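Dual function macrocyclase-peptidase POPB (Galerina marginata, PDB 5N4B) cleaves peptide bonds after proline and macrocyclises peptide precursors in the biosynthesis of the toxic amanitins. Local coordinates at residues A[534-537]-A[538-541]; A[545-548]-A[549-553]. The protein carries 1 engineered substitution. All coordinates share one frame; numbering follows the deposited sequence.

Interaction 1: residues A[534-537]-A[538-541]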
loop_
_atom_site.group_PDB
_atom_site.type_symbol
_atom_site.label_atom_id
_atom_site.label_comp_id
_atom_site.label_asym_id
_atom_site.label_seq_id
_atom_site.Cartn_x
_atom_site.Cartn_y
_atom_site.Cartn_z
ATOM N N PHE A 534 -5.679 13.197 9.134
ATOM C CA PHE A 534 -5.559 14.504 9.772
ATOM C C PHE A 534 -4.177 14.736 10.350
ATOM O O PHE A 534 -4.029 15.414 11.357
ATOM C CB PHE A 534 -6.694 14.700 10.761
ATOM C CG PHE A 534 -8.043 14.661 10.078
ATOM C CD1 PHE A 534 -8.501 15.757 9.378
ATOM C CD2 PHE A 534 -8.841 13.507 10.120
ATOM C CE1 PHE A 534 -9.726 15.717 8.770
ATOM C CE2 PHE A 534 -10.075 13.484 9.490
ATOM C CZ PHE A 534 -10.508 14.582 8.816
ATOM N N GLY A 535 -3.187 14.170 9.706
ATOM C CA GLY A 535 -1.801 14.441 10.113
ATOM C C GLY A 535 -1.316 13.590 11.271
ATOM O O GLY A 535 -1.957 12.629 11.746
ATOM N N GLU A 536 -0.154 14.010 11.780
ATOM C CA GLU A 536 0.517 13.214 12.816
ATOM C C GLU A 536 -0.335 13.042 14.046
ATOM O O GLU A 536 -0.246 12.000 14.729
ATOM C CB GLU A 536 1.853 13.853 13.249
ATOM C CG GLU A 536 2.277 13.662 14.818
ATOM C CD GLU A 536 2.805 12.267 15.162
ATOM O OE1 GLU A 536 2.919 11.422 14.257
ATOM O OE2 GLU A 536 3.097 12.035 16.355
ATOM N N GLU A 537 -1.128 14.024 14.410
ATOM C CA GLU A 537 -1.946 13.903 15.597
ATOM C C GLU A 537 -3.046 12.847 15.425
ATOM O O GLU A 537 -3.497 12.267 16.421
ATOM C CB GLU A 537 -2.537 15.242 16.046
ATOM C CG GLU A 537 -1.490 16.247 16.510
ATOM C CD GLU A 537 -0.839 15.868 17.837
ATOM O OE1 GLU A 537 -1.562 15.512 18.801
ATOM O OE2 GLU A 537 0.408 15.929 17.912
ATOM N N TRP A 538 -3.512 12.632 14.192
ATOM C CA TRP A 538 -4.510 11.596 13.951
ATOM C C TRP A 538 -3.887 10.220 14.120
ATOM O O TRP A 538 -4.504 9.311 14.707
ATOM C CB TRP A 538 -5.086 11.777 12.550
ATOM C CG TRP A 538 -6.475 11.215 12.407
ATOM C CD1 TRP A 538 -6.853 10.180 11.597
ATOM C CD2 TRP A 538 -7.653 11.688 13.025
ATOM N NE1 TRP A 538 -8.184 10.003 11.683
ATOM C CE2 TRP A 538 -8.717 10.905 12.558
ATOM C CE3 TRP A 538 -7.920 12.719 13.921
ATOM C CZ2 TRP A 538 -10.028 11.087 12.987
ATOM C CZ3 TRP A 538 -9.224 12.926 14.341
ATOM C CH2 TRP A 538 -10.279 12.117 13.860
ATOM N N HIS A 539 -2.666 10.071 13.644
ATOM C CA HIS A 539 -1.924 8.820 13.838
ATOM C C HIS A 539 -1.672 8.572 15.311
ATOM O O HIS A 539 -1.932 7.470 15.840
ATOM C CB HIS A 539 -0.616 8.905 13.093
ATOM C CG HIS A 539 0.220 7.671 13.151
ATOM N ND1 HIS A 539 1.548 7.701 12.781
ATOM C CD2 HIS A 539 -0.070 6.371 13.414
ATOM C CE1 HIS A 539 2.058 6.483 12.877
ATOM N NE2 HIS A 539 1.089 5.654 13.235
ATOM N N LYS A 540 -1.193 9.609 16.008
ATOM C CA LYS A 540 -0.863 9.480 17.433
ATOM C C LYS A 540 -2.083 9.129 18.264
ATOM O O LYS A 540 -1.971 8.484 19.316
ATOM C CB LYS A 540 -0.176 10.774 17.881
ATOM C CG LYS A 540 0.105 10.862 19.372
ATOM C CD LYS A 540 1.163 11.931 19.700
ATOM C CE LYS A 540 0.624 13.343 19.723
ATOM N NZ LYS A 540 1.765 14.340 19.881
ATOM N N GLY A 541 -3.268 9.506 17.795
ATOM C CA GLY A 541 -4.524 9.201 18.427
ATOM C C GLY A 541 -4.933 7.745 18.370
ATOM O O GLY A 541 -5.911 7.391 19.027
HETATM O O HOH W 1 2.926 10.020 12.122
#

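Interaction 2: residues A[545-548]-A[549-553]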
loop_
_atom_site.group_PDB
_atom_site.type_symbol
_atom_site.label_atom_id
_atom_site.label_comp_id
_atom_site.label_asym_id
_atom_site.label_seq_id
_atom_site.Cartn_x
_atom_site.Cartn_y
_atom_site.Cartn_z
ATOM N N GLU A 545 -0.005 3.298 23.161
ATOM C CA GLU A 545 -0.969 3.241 24.252
ATOM C C GLU A 545 -2.379 3.701 23.881
ATOM O O GLU A 545 -3.307 3.414 24.651
ATOM C CB GLU A 545 -0.460 4.006 25.477
ATOM C CG GLU A 545 -0.480 5.500 25.345
ATOM C CD GLU A 545 0.782 6.094 24.741
ATOM O OE1 GLU A 545 1.601 5.375 24.110
ATOM O OE2 GLU A 545 0.961 7.329 24.924
ATOM N N THR A 546 -2.564 4.412 22.771
ATOM C CA THR A 546 -3.893 4.817 22.332
ATOM C C THR A 546 -4.452 3.947 21.206
ATOM O O THR A 546 -5.460 4.315 20.596
ATOM C CB THR A 546 -3.886 6.269 21.836
ATOM O OG1 THR A 546 -3.050 6.376 20.701
ATOM C CG2 THR A 546 -3.413 7.279 22.908
ATOM N N LYS A 547 -3.817 2.811 20.907
ATOM C CA LYS A 547 -4.273 1.972 19.794
ATOM C C LYS A 547 -5.711 1.519 19.982
ATOM O O LYS A 547 -6.421 1.299 18.994
ATOM C CB LYS A 547 -3.348 0.747 19.647
ATOM C CG LYS A 547 -3.558 -0.016 18.340
ATOM C CD LYS A 547 -2.953 0.774 17.160
ATOM C CE LYS A 547 -3.767 0.724 15.924
ATOM N NZ LYS A 547 -3.220 1.734 14.934
ATOM N N VAL A 548 -6.168 1.368 21.224
ATOM C CA VAL A 548 -7.563 1.000 21.469
ATOM C C VAL A 548 -8.517 1.976 20.783
ATOM O O VAL A 548 -9.616 1.583 20.386
ATOM C CB VAL A 548 -7.855 0.868 22.975
ATOM C CG1 VAL A 548 -7.719 2.200 23.657
ATOM C CG2 VAL A 548 -9.282 0.346 23.202
ATOM N N ASN A 549 -8.106 3.241 20.582
ATOM C CA ASN A 549 -9.014 4.204 19.976
ATOM C C ASN A 549 -9.355 3.842 18.540
ATOM O O ASN A 549 -10.467 4.122 18.088
ATOM C CB ASN A 549 -8.409 5.593 19.980
ATOM C CG ASN A 549 -8.279 6.183 21.338
ATOM O OD1 ASN A 549 -8.915 5.784 22.307
ATOM N ND2 ASN A 549 -7.430 7.184 21.411
ATOM N N THR A 550 -8.414 3.220 17.830
ATOM C CA THR A 550 -8.692 2.756 16.465
ATOM C C THR A 550 -9.876 1.808 16.443
ATOM O O THR A 550 -10.766 1.907 15.582
ATOM C CB THR A 550 -7.459 2.070 15.929
ATOM O OG1 THR A 550 -6.337 2.994 15.926
ATOM C CG2 THR A 550 -7.699 1.567 14.563
ATOM N N PHE A 551 -9.876 0.858 17.379
ATOM C CA PHE A 551 -10.943 -0.130 17.482
ATOM C C PHE A 551 -12.259 0.521 17.910
ATOM O O PHE A 551 -13.309 0.251 17.329
ATOM C CB PHE A 551 -10.534 -1.245 18.451
ATOM C CG PHE A 551 -9.416 -2.088 17.930
ATOM C CD1 PHE A 551 -8.108 -1.738 18.135
ATOM C CD2 PHE A 551 -9.667 -3.202 17.173
ATOM C CE1 PHE A 551 -7.065 -2.481 17.610
ATOM C CE2 PHE A 551 -8.649 -3.929 16.646
ATOM C CZ PHE A 551 -7.369 -3.620 16.883
ATOM N N ASP A 552 -12.206 1.415 18.912
ATOM C CA ASP A 552 -13.397 2.136 19.320
ATOM C C ASP A 552 -13.975 2.943 18.149
ATOM O O ASP A 552 -15.189 2.994 17.963
ATOM C CB ASP A 552 -13.061 3.037 20.514
ATOM C CG ASP A 552 -12.828 2.249 21.827
ATOM O OD1 ASP A 552 -13.338 1.111 21.941
ATOM O OD2 ASP A 552 -12.179 2.809 22.736
ATOM N N ASP A 553 -13.127 3.583 17.361
ATOM C CA ASP A 553 -13.608 4.371 16.227
ATOM C C ASP A 553 -14.299 3.465 15.208
ATOM O O ASP A 553 -15.336 3.808 14.658
ATOM C CB ASP A 553 -12.450 5.117 15.553
ATOM C CG ASP A 553 -11.874 6.254 16.378
ATOM O OD1 ASP A 553 -12.454 6.601 17.408
ATOM O OD2 ASP A 553 -10.824 6.759 15.926
#

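Interaction 1: residues A[534-537]-A[538-541]
Phe534 sets the edge of its ring against the indole of Trp538 in a T-shaped stack at the start of the short helix 536-540. The plane of the phenyl ring stands at 69° to that of the indole, and the centroids of the phenyl and of the indole six-membered ring are 4.8 Å apart. One atom does most of the touching: Phe534 CD2 rests over the middle of the indole face, 3.6 Å from Trp538 CE2, while Phe534 CB packs against Trp538 CB and the CG-CD2-CE3 side. The indole reaches this place because its CG is anti to the backbone N (chi1 -154°), and its NE1 is held by the carbonyl of Ser527.

Gly535 occupies the N-cap, with a positive phi that favours glycine. Its carbonyl O accepts a nearly straight bond from His539 N (3.3 Å) and a weak, bent one from Trp538 N.

Charged side chains line another side of the turn. Glu537 and Lys540 run side by side, and the lysine chain, extended at first, bends at chi3 (80°) to bring NZ to the syn side of the carboxylate, where it forms a salt bridge with Glu537 OE2 at 2.9 Å. Glu536 OE2, 4.4 Å from Lys540 NZ and beyond a salt bridge, may add attraction. A water links the other oxygen of this glutamate to the imidazole, 2.6 Å from Glu536 OE1 and 2.8 Å from His539 ND1, in the plane of the ring. Arg543 also pairs with Glu536, and Glu623 is hydrogen-bonded to His539 NE2, so both ring nitrogens have a partner.

The aromatic pair packs on strand 473-481 of the hydrolase-domain sheet, through Pro475 and Ile474, whereas Glu536 reaches Pro334 of the propeller domain.

Interaction 2: residues A[545-548]-A[549-553]
Lys547 and Thr550 meet on the closely packed side of the first turn of helix 548-563, where the lysine chain passes across the threonine and brings its CE to 3.4 Å from Thr550 OG1. Bends at chi2 (74°) and chi3 fold that chain back toward the helix. The buried ammonium is gripped by Glu623 and by the carbonyls of Gly498 and Gly542, while Thr550 OG1 bonds to the carbonyl of Arg529. On the same side Phe551 turns a ring edge to the backbone, CD1 lying 3.6 Å from Lys547 O.

The backbone winds up alongside. Asn549 N donates to Thr546 O at 2.9 Å, from above the carbonyl plane, and Asp552 N gives Val548 O an almost straight bond of 3.0 Å. The side-chain amide of Asn549 lies beside Thr546, its ND2 3.7 Å from Thr546 CB and hydrogen-bonded to the carbonyl of Gly541.

Val548 and Asp552, both partly exposed, meet more loosely: one methyl sits beside a carboxylate oxygen, and Val548 CG2 comes no nearer than 3.8 Å to Asp552 OD2.

Helix 579-590 receives Phe551 on Leu582 and Ser587, Thr550 on Leu583 and Val548 on Arg590, so this end of helix 548-563 packs against the helix that follows the active-site position.

The two contacts come in series along the chain, interaction 1 on helix 536-540 and interaction 2 at the start of helix 548-563, with centres about 12 Å apart. Two probable hydrogen bonds join them directly: Thr546 OG1 to Lys540 O at 2.7 Å and Asn549 ND2 to Gly541 O at 2.8 Å. Glu623 bridges them as well, binding His539 of one and Lys547 of the other. Both belong to the alpha/beta-hydrolase domain: the first packs on strand 473-481 and touches the propeller through Glu536, the second packs on helix 579-590. The Lys547 side chain lies about 12 Å from that of engineered Ala578, so the linked segments probably lie between the propeller-facing side and the catalytic region.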